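Local coordinates for ricin B-like lectin (Macrolepiota procera, PDB 4IYB), which binds beta-D-galactose and is a ricin B-type beta-trefoil lectin, probably recognising carbohydrates more generally, at residues Gly50-Leu55 / Pro82-Ile87; His86-Glu91 / Arg98-Phe103. One frame throughout, in Å; residues are numbered along the deposited sequence.

Contact 1 (Gly50-Leu55 / Pro82-Ile87); sequences GKAWTL and PFEWHI
Lys51 meets Glu84 through two differently shaped chains. In Lys51, CG stands between the backbone N and the carbonyl carbon (chi1 64°), and the chain bends at its last torsion to bring the ammonium back toward the carboxylate; in Glu84, CG lies beside its own N (chi1 -71°) and the rest runs out extended. The two chains cross at about a right angle, and Lys51 NZ forms a salt bridge 2.8 Å from Glu84 OE1, using the syn lone pair of that oxygen, with a weaker bond to OE2. Thr49 OG1 also binds Glu84 OE1, holding the carboxylate in place.

Next to this pair, Ala52 CB packs 3.5 Å from Glu84 CB. His86 turns its ring edge to the same turn, and its NE2 gives a weak, bent hydrogen bond of 3.0 Å to Lys51 O. The backbones join at a single antiparallel bridge: Trp53 N reaches Trp85 O at 2.9 Å, and Trp85 N returns to Trp53 O at 2.8 Å. One water accepts from Leu55 N and probably donates to Phe83 O.

Hydrophobic groups flank these bonds. Ile87 CG1 lies 4.0 Å from Trp53 CD1, Leu55 CD1 touches Trp85 CD1 at 4.1 Å, and Thr54 CG2 sits beside Pro82 CB. The indole N-H of Trp85 is taken by Leu64 O. Polar links thus join the start of strand 53-57 to the segment leading into strand 86-89; the salt bridge involves exposed Lys51 and partly exposed Glu84, whereas buried Leu55 and Trp85 meet by apolar contact.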
loop_
_atom_site.group_PDB
_atom_site.type_symbol
_atom_site.label_atom_id
_atom_site.label_comp_id
_atom_site.label_asym_id
_atom_site.label_seq_id
_atom_site.Cartn_x
_atom_site.Cartn_y
_atom_site.Cartn_z
ATOM N N GLY A 50 -10.202 13.227 8.033
ATOM C CA GLY A 50 -11.532 13.301 8.628
ATOM C C GLY A 50 -12.397 12.142 8.163
ATOM O O GLY A 50 -13.340 11.748 8.851
ATOM N N LYS A 51 -12.076 11.576 6.997
ATOM C CA LYS A 51 -12.900 10.474 6.480
ATOM C C LYS A 51 -12.113 9.307 5.900
ATOM O O LYS A 51 -12.675 8.226 5.588
ATOM C CB LYS A 51 -13.890 10.979 5.445
ATOM C CG LYS A 51 -13.302 11.559 4.182
ATOM C CD LYS A 51 -14.350 12.407 3.462
ATOM C CE LYS A 51 -13.908 12.861 2.083
ATOM N NZ LYS A 51 -12.768 13.818 2.155
ATOM N N ALA A 52 -10.820 9.525 5.715
ATOM C CA ALA A 52 -10.024 8.541 5.023
ATOM C C ALA A 52 -8.555 8.810 5.297
ATOM O O ALA A 52 -8.191 9.866 5.849
ATOM C CB ALA A 52 -10.294 8.585 3.545
ATOM N N TRP A 53 -7.717 7.850 4.913
ATOM C CA TRP A 53 -6.278 7.999 5.017
ATOM C C TRP A 53 -5.658 8.411 3.678
ATOM O O TRP A 53 -5.946 7.817 2.635
ATOM C CB TRP A 53 -5.646 6.673 5.462
ATOM C CG TRP A 53 -6.001 6.235 6.850
ATOM C CD1 TRP A 53 -6.944 5.315 7.207
ATOM C CD2 TRP A 53 -5.428 6.716 8.074
ATOM N NE1 TRP A 53 -6.964 5.168 8.560
ATOM C CE2 TRP A 53 -6.044 6.015 9.125
ATOM C CE3 TRP A 53 -4.472 7.692 8.380
ATOM C CZ2 TRP A 53 -5.769 6.276 10.463
ATOM C CZ3 TRP A 53 -4.173 7.922 9.720
ATOM C CH2 TRP A 53 -4.798 7.200 10.736
ATOM N N THR A 54 -4.674 9.315 3.727
ATOM C CA THR A 54 -3.774 9.510 2.604
ATOM C C THR A 54 -2.371 9.070 3.003
ATOM O O THR A 54 -2.010 9.141 4.175
ATOM C CB THR A 54 -3.743 10.988 2.126
ATOM O OG1 THR A 54 -3.206 11.816 3.160
ATOM C CG2 THR A 54 -5.153 11.462 1.790
ATOM N N LEU A 55 -1.619 8.586 2.015
ATOM C CA LEU A 55 -0.309 7.960 2.248
ATOM C C LEU A 55 0.690 8.697 1.362
ATOM O O LEU A 55 0.655 8.571 0.156
ATOM C CB LEU A 55 -0.384 6.452 1.898
ATOM C CG LEU A 55 -0.945 5.498 2.949
ATOM C CD1 LEU A 55 -2.351 5.878 3.374
ATOM C CD2 LEU A 55 -0.963 4.057 2.428
ATOM N N PRO A 82 -3.467 14.335 -2.945
ATOM C CA PRO A 82 -3.805 13.307 -1.956
ATOM C C PRO A 82 -4.898 12.384 -2.457
ATOM O O PRO A 82 -5.884 12.826 -3.070
ATOM C CB PRO A 82 -4.266 14.103 -0.750
ATOM C CG PRO A 82 -3.621 15.450 -0.914
ATOM C CD PRO A 82 -3.609 15.690 -2.386
ATOM N N PHE A 83 -4.680 11.091 -2.269
ATOM C CA PHE A 83 -5.647 10.066 -2.684
ATOM C C PHE A 83 -6.114 9.330 -1.435
ATOM O O PHE A 83 -5.320 8.848 -0.641
ATOM C CB PHE A 83 -5.004 9.095 -3.669
ATOM C CG PHE A 83 -5.957 8.076 -4.217
ATOM C CD1 PHE A 83 -6.235 6.918 -3.506
ATOM C CD2 PHE A 83 -6.524 8.234 -5.455
ATOM C CE1 PHE A 83 -7.135 6.003 -4.004
ATOM C CE2 PHE A 83 -7.410 7.331 -5.952
ATOM C CZ PHE A 83 -7.704 6.186 -5.233
ATOM N N GLU A 84 -7.433 9.269 -1.237
ATOM C CA GLU A 84 -8.021 8.722 -0.026
ATOM C C GLU A 84 -8.240 7.195 -0.108
ATOM O O GLU A 84 -8.711 6.659 -1.117
ATOM C CB GLU A 84 -9.360 9.403 0.227
ATOM C CG GLU A 84 -9.204 10.862 0.657
ATOM C CD GLU A 84 -10.485 11.499 1.174
ATOM O OE1 GLU A 84 -10.422 12.293 2.158
ATOM O OE2 GLU A 84 -11.531 11.273 0.545
ATOM N N TRP A 85 -7.859 6.537 0.977
ATOM C CA TRP A 85 -7.935 5.086 1.159
ATOM C C TRP A 85 -8.695 4.799 2.437
ATOM O O TRP A 85 -8.662 5.587 3.402
ATOM C CB TRP A 85 -6.534 4.496 1.325
ATOM C CG TRP A 85 -5.658 4.650 0.143
ATOM C CD1 TRP A 85 -4.635 5.568 -0.035
ATOM C CD2 TRP A 85 -5.671 3.841 -1.042
ATOM N NE1 TRP A 85 -4.018 5.354 -1.252
ATOM C CE2 TRP A 85 -4.649 4.325 -1.898
ATOM C CE3 TRP A 85 -6.466 2.772 -1.478
ATOM C CZ2 TRP A 85 -4.404 3.763 -3.151
ATOM C CZ3 TRP A 85 -6.221 2.219 -2.720
ATOM C CH2 TRP A 85 -5.199 2.717 -3.544
ATOM N N HIS A 86 -9.347 3.636 2.506
ATOM C CA HIS A 86 -9.891 3.124 3.762
ATOM C C HIS A 86 -9.185 1.824 4.138
ATOM O O HIS A 86 -8.819 1.040 3.260
ATOM C CB HIS A 86 -11.391 2.825 3.632
ATOM C CG HIS A 86 -12.241 4.039 3.525
ATOM N ND1 HIS A 86 -13.544 4.003 3.059
ATOM C CD2 HIS A 86 -11.992 5.331 3.841
ATOM C CE1 HIS A 86 -14.031 5.230 3.037
ATOM N NE2 HIS A 86 -13.133 6.044 3.557
ATOM N N ILE A 87 -8.975 1.619 5.430
ATOM C CA ILE A 87 -8.310 0.417 5.914
ATOM C C ILE A 87 -9.213 -0.330 6.859
ATOM O O ILE A 87 -9.911 0.278 7.670
ATOM C CB ILE A 87 -6.924 0.698 6.547
ATOM C CG1 ILE A 87 -7.044 1.347 7.916
ATOM C CG2 ILE A 87 -6.107 1.583 5.606
ATOM C CD1 ILE A 87 -5.707 1.498 8.639
HETATM O O HOH W 1 -2.630 8.651 -0.722
#

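Contact 2 (His86-Glu91 / Arg98-Phe103); sequences HIWRDE and RIFVPF
Four backbone hydrogen bonds tie His86 to Phe100 and Trp88 to Arg98, the two hydrogen-bonded pairs of an antiparallel ladder. Phe100 N to His86 O measures 2.8 Å. Between these pairs Ile87 faces Ile99 in a non-hydrogen-bonded pair, where Ile87 CA approaches Arg98 O at 3.3 Å in a CA-H...O contact.

The charged interaction lies beyond the ladder. Arg98 runs extended from CG to NE, and Asp90 has its CG swung opposite its own N (chi1 -174°), which brings the carboxylate to the guanidinium edge. Arg98 NE donates to Asp90 OD1 at 2.8 Å in a salt bridge, meeting the oxygen nearly head-on. A water also bridges OD1 and Arg98 NH2, so OD1 receives two donors. Gln133 OE1 and Trp128 O take further guanidinium N-H groups, while Asn93 N binds Asp90 OD2; together they fix the rotation of both groups.

Among the ring contacts, Pro102 lies over one face of His86: its CG is 3.8 Å from the ring centroid, only 5° off the normal, a CH-pi contact. Trp88 CD1 reaches Phe100 CD1 at 3.7 Å with the ring planes at 88°, an oblique meeting. On the sheet face of Ile87 and Ile99, opposite the one carrying His86, Trp88, Arg98 and Phe100, Ile87 CG2 packs 4.0 Å from Ile99 CG1, the two side chains pointing the same way.

The result is a two-stranded beta hairpin, 86-89 with 97-100, whose second strand meets strand 106-110: Ile99 touches Leu108 and shares a backbone hydrogen bond with it, and both Arg98 and Phe100 touch Asn107.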
loop_
_atom_site.group_PDB
_atom_site.type_symbol
_atom_site.label_atom_id
_atom_site.label_comp_id
_atom_site.label_asym_id
_atom_site.label_seq_id
_atom_site.Cartn_x
_atom_site.Cartn_y
_atom_site.Cartn_z
ATOM N N HIS A 86 -9.347 3.636 2.506
ATOM C CA HIS A 86 -9.891 3.124 3.762
ATOM C C HIS A 86 -9.185 1.824 4.138
ATOM O O HIS A 86 -8.819 1.040 3.260
ATOM C CB HIS A 86 -11.391 2.825 3.632
ATOM C CG HIS A 86 -12.241 4.039 3.525
ATOM N ND1 HIS A 86 -13.544 4.003 3.059
ATOM C CD2 HIS A 86 -11.992 5.331 3.841
ATOM C CE1 HIS A 86 -14.031 5.230 3.037
ATOM N NE2 HIS A 86 -13.133 6.044 3.557
ATOM N N ILE A 87 -8.975 1.619 5.430
ATOM C CA ILE A 87 -8.310 0.417 5.914
ATOM C C ILE A 87 -9.213 -0.330 6.859
ATOM O O ILE A 87 -9.911 0.278 7.670
ATOM C CB ILE A 87 -6.924 0.698 6.547
ATOM C CG1 ILE A 87 -7.044 1.347 7.916
ATOM C CG2 ILE A 87 -6.107 1.583 5.606
ATOM C CD1 ILE A 87 -5.707 1.498 8.639
ATOM N N TRP A 88 -9.253 -1.635 6.673
ATOM C CA TRP A 88 -10.056 -2.560 7.462
ATOM C C TRP A 88 -9.194 -3.690 7.999
ATOM O O TRP A 88 -8.419 -4.298 7.249
ATOM C CB TRP A 88 -11.160 -3.175 6.597
ATOM C CG TRP A 88 -12.168 -2.157 6.111
ATOM C CD1 TRP A 88 -12.086 -1.390 4.988
ATOM C CD2 TRP A 88 -13.391 -1.803 6.758
ATOM N NE1 TRP A 88 -13.207 -0.579 4.884
ATOM C CE2 TRP A 88 -14.020 -0.823 5.962
ATOM C CE3 TRP A 88 -14.034 -2.259 7.912
ATOM C CZ2 TRP A 88 -15.272 -0.269 6.299
ATOM C CZ3 TRP A 88 -15.250 -1.679 8.267
ATOM C CH2 TRP A 88 -15.824 -0.659 7.476
ATOM N N ARG A 89 -9.349 -4.040 9.270
ATOM C CA ARG A 89 -8.611 -5.172 9.727
ATOM C C ARG A 89 -9.003 -6.495 9.103
ATOM O O ARG A 89 -10.180 -6.773 8.801
ATOM C CB ARG A 89 -8.577 -5.201 11.240
ATOM C CG ARG A 89 -9.599 -6.049 11.918
ATOM C CD ARG A 89 -9.331 -6.027 13.416
ATOM N NE ARG A 89 -10.264 -6.860 14.139
ATOM C CZ ARG A 89 -11.425 -6.428 14.605
ATOM N NH1 ARG A 89 -11.786 -5.167 14.432
ATOM N NH2 ARG A 89 -12.185 -7.274 15.265
ATOM N N ASP A 90 -8.001 -7.312 8.839
ATOM C CA ASP A 90 -8.171 -8.573 8.177
ATOM C C ASP A 90 -8.724 -9.643 9.103
ATOM O O ASP A 90 -8.478 -9.593 10.294
ATOM C CB ASP A 90 -6.836 -9.047 7.601
ATOM C CG ASP A 90 -6.984 -10.289 6.761
ATOM O OD1 ASP A 90 -7.790 -10.230 5.787
ATOM O OD2 ASP A 90 -6.358 -11.317 7.069
ATOM N N GLU A 91 -9.421 -10.630 8.549
ATOM C CA GLU A 91 -9.988 -11.716 9.344
ATOM C C GLU A 91 -8.981 -12.824 9.676
ATOM O O GLU A 91 -9.070 -13.451 10.740
ATOM C CB GLU A 91 -11.191 -12.328 8.617
ATOM C CG GLU A 91 -12.006 -13.272 9.481
ATOM C CD GLU A 91 -13.332 -13.706 8.852
ATOM O OE1 GLU A 91 -14.067 -14.434 9.565
ATOM O OE2 GLU A 91 -13.541 -13.443 7.652
ATOM N N ARG A 98 -6.511 -4.756 5.162
ATOM C CA ARG A 98 -6.798 -4.573 3.750
ATOM C C ARG A 98 -7.064 -3.126 3.455
ATOM O O ARG A 98 -7.691 -2.420 4.252
ATOM C CB ARG A 98 -7.991 -5.448 3.376
ATOM C CG ARG A 98 -7.679 -6.927 3.476
ATOM C CD ARG A 98 -8.920 -7.788 3.294
ATOM N NE ARG A 98 -8.557 -9.201 3.271
ATOM C CZ ARG A 98 -8.303 -9.909 2.182
ATOM N NH1 ARG A 98 -8.392 -9.328 0.987
ATOM N NH2 ARG A 98 -7.938 -11.192 2.282
ATOM N N ILE A 99 -6.513 -2.645 2.342
ATOM C CA ILE A 99 -6.505 -1.230 2.015
ATOM C C ILE A 99 -7.319 -1.035 0.730
ATOM O O ILE A 99 -6.990 -1.594 -0.329
ATOM C CB ILE A 99 -5.056 -0.733 1.828
ATOM C CG1 ILE A 99 -4.259 -0.989 3.109
ATOM C CG2 ILE A 99 -5.050 0.732 1.466
ATOM C CD1 ILE A 99 -2.766 -0.755 2.961
ATOM N N PHE A 100 -8.440 -0.327 0.867
ATOM C CA PHE A 100 -9.477 -0.256 -0.201
ATOM C C PHE A 100 -9.604 1.132 -0.797
ATOM O O PHE A 100 -9.521 2.146 -0.089
ATOM C CB PHE A 100 -10.866 -0.578 0.373
ATOM C CG PHE A 100 -11.129 -2.033 0.615
ATOM C CD1 PHE A 100 -10.754 -2.657 1.792
ATOM C CD2 PHE A 100 -11.789 -2.789 -0.338
ATOM C CE1 PHE A 100 -11.053 -4.008 2.010
ATOM C CE2 PHE A 100 -12.050 -4.123 -0.153
ATOM C CZ PHE A 100 -11.719 -4.739 1.045
ATOM N N VAL A 101 -9.928 1.177 -2.090
ATOM C CA VAL A 101 -10.503 2.378 -2.680
ATOM C C VAL A 101 -11.881 2.578 -2.076
ATOM O O VAL A 101 -12.694 1.638 -2.098
ATOM C CB VAL A 101 -10.609 2.278 -4.218
ATOM C CG1 VAL A 101 -11.232 3.542 -4.767
ATOM C CG2 VAL A 101 -9.213 2.049 -4.826
ATOM N N PRO A 102 -12.144 3.753 -1.481
ATOM C CA PRO A 102 -13.442 3.989 -0.817
ATOM C C PRO A 102 -14.632 3.660 -1.736
ATOM O O PRO A 102 -14.649 4.001 -2.933
ATOM C CB PRO A 102 -13.380 5.466 -0.435
ATOM C CG PRO A 102 -11.912 5.686 -0.185
ATOM C CD PRO A 102 -11.251 4.908 -1.294
ATOM N N PHE A 103 -15.623 3.009 -1.129
ATOM C CA PHE A 103 -16.912 2.681 -1.765
ATOM C C PHE A 103 -16.786 1.646 -2.883
ATOM O O PHE A 103 -17.692 1.486 -3.702
ATOM C CB PHE A 103 -17.605 3.971 -2.262
ATOM C CG PHE A 103 -17.655 5.067 -1.230
ATOM C CD1 PHE A 103 -18.370 4.911 -0.054
ATOM C CD2 PHE A 103 -16.919 6.221 -1.399
ATOM C CE1 PHE A 103 -18.390 5.900 0.903
ATOM C CE2 PHE A 103 -16.890 7.192 -0.413
ATOM C CZ PHE A 103 -17.642 7.046 0.719
HETATM O O HOH W 2 -7.795 -12.783 4.701
#

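The two contacts have centres about 10 Å apart, each about 11 Å from the centre of the chain, and share His86 and Ile87 of strand 86-89. Along the chain, 50-55 on strand 53-57 comes first, then 82-87 leading into strand 86-89, then the overlapping 86-91, and last 98-103, which carries the returning strand of the hairpin. Contact 1 therefore joins the hairpin's entry to strand 53-57, an outer strand of a four-stranded sheet, whereas contact 2 closes the hairpin itself. The Trp85 ring connects them by packing on Ile99 and Val101. Both lie away from the galactose site and join parts of the beta-trefoil scaffold.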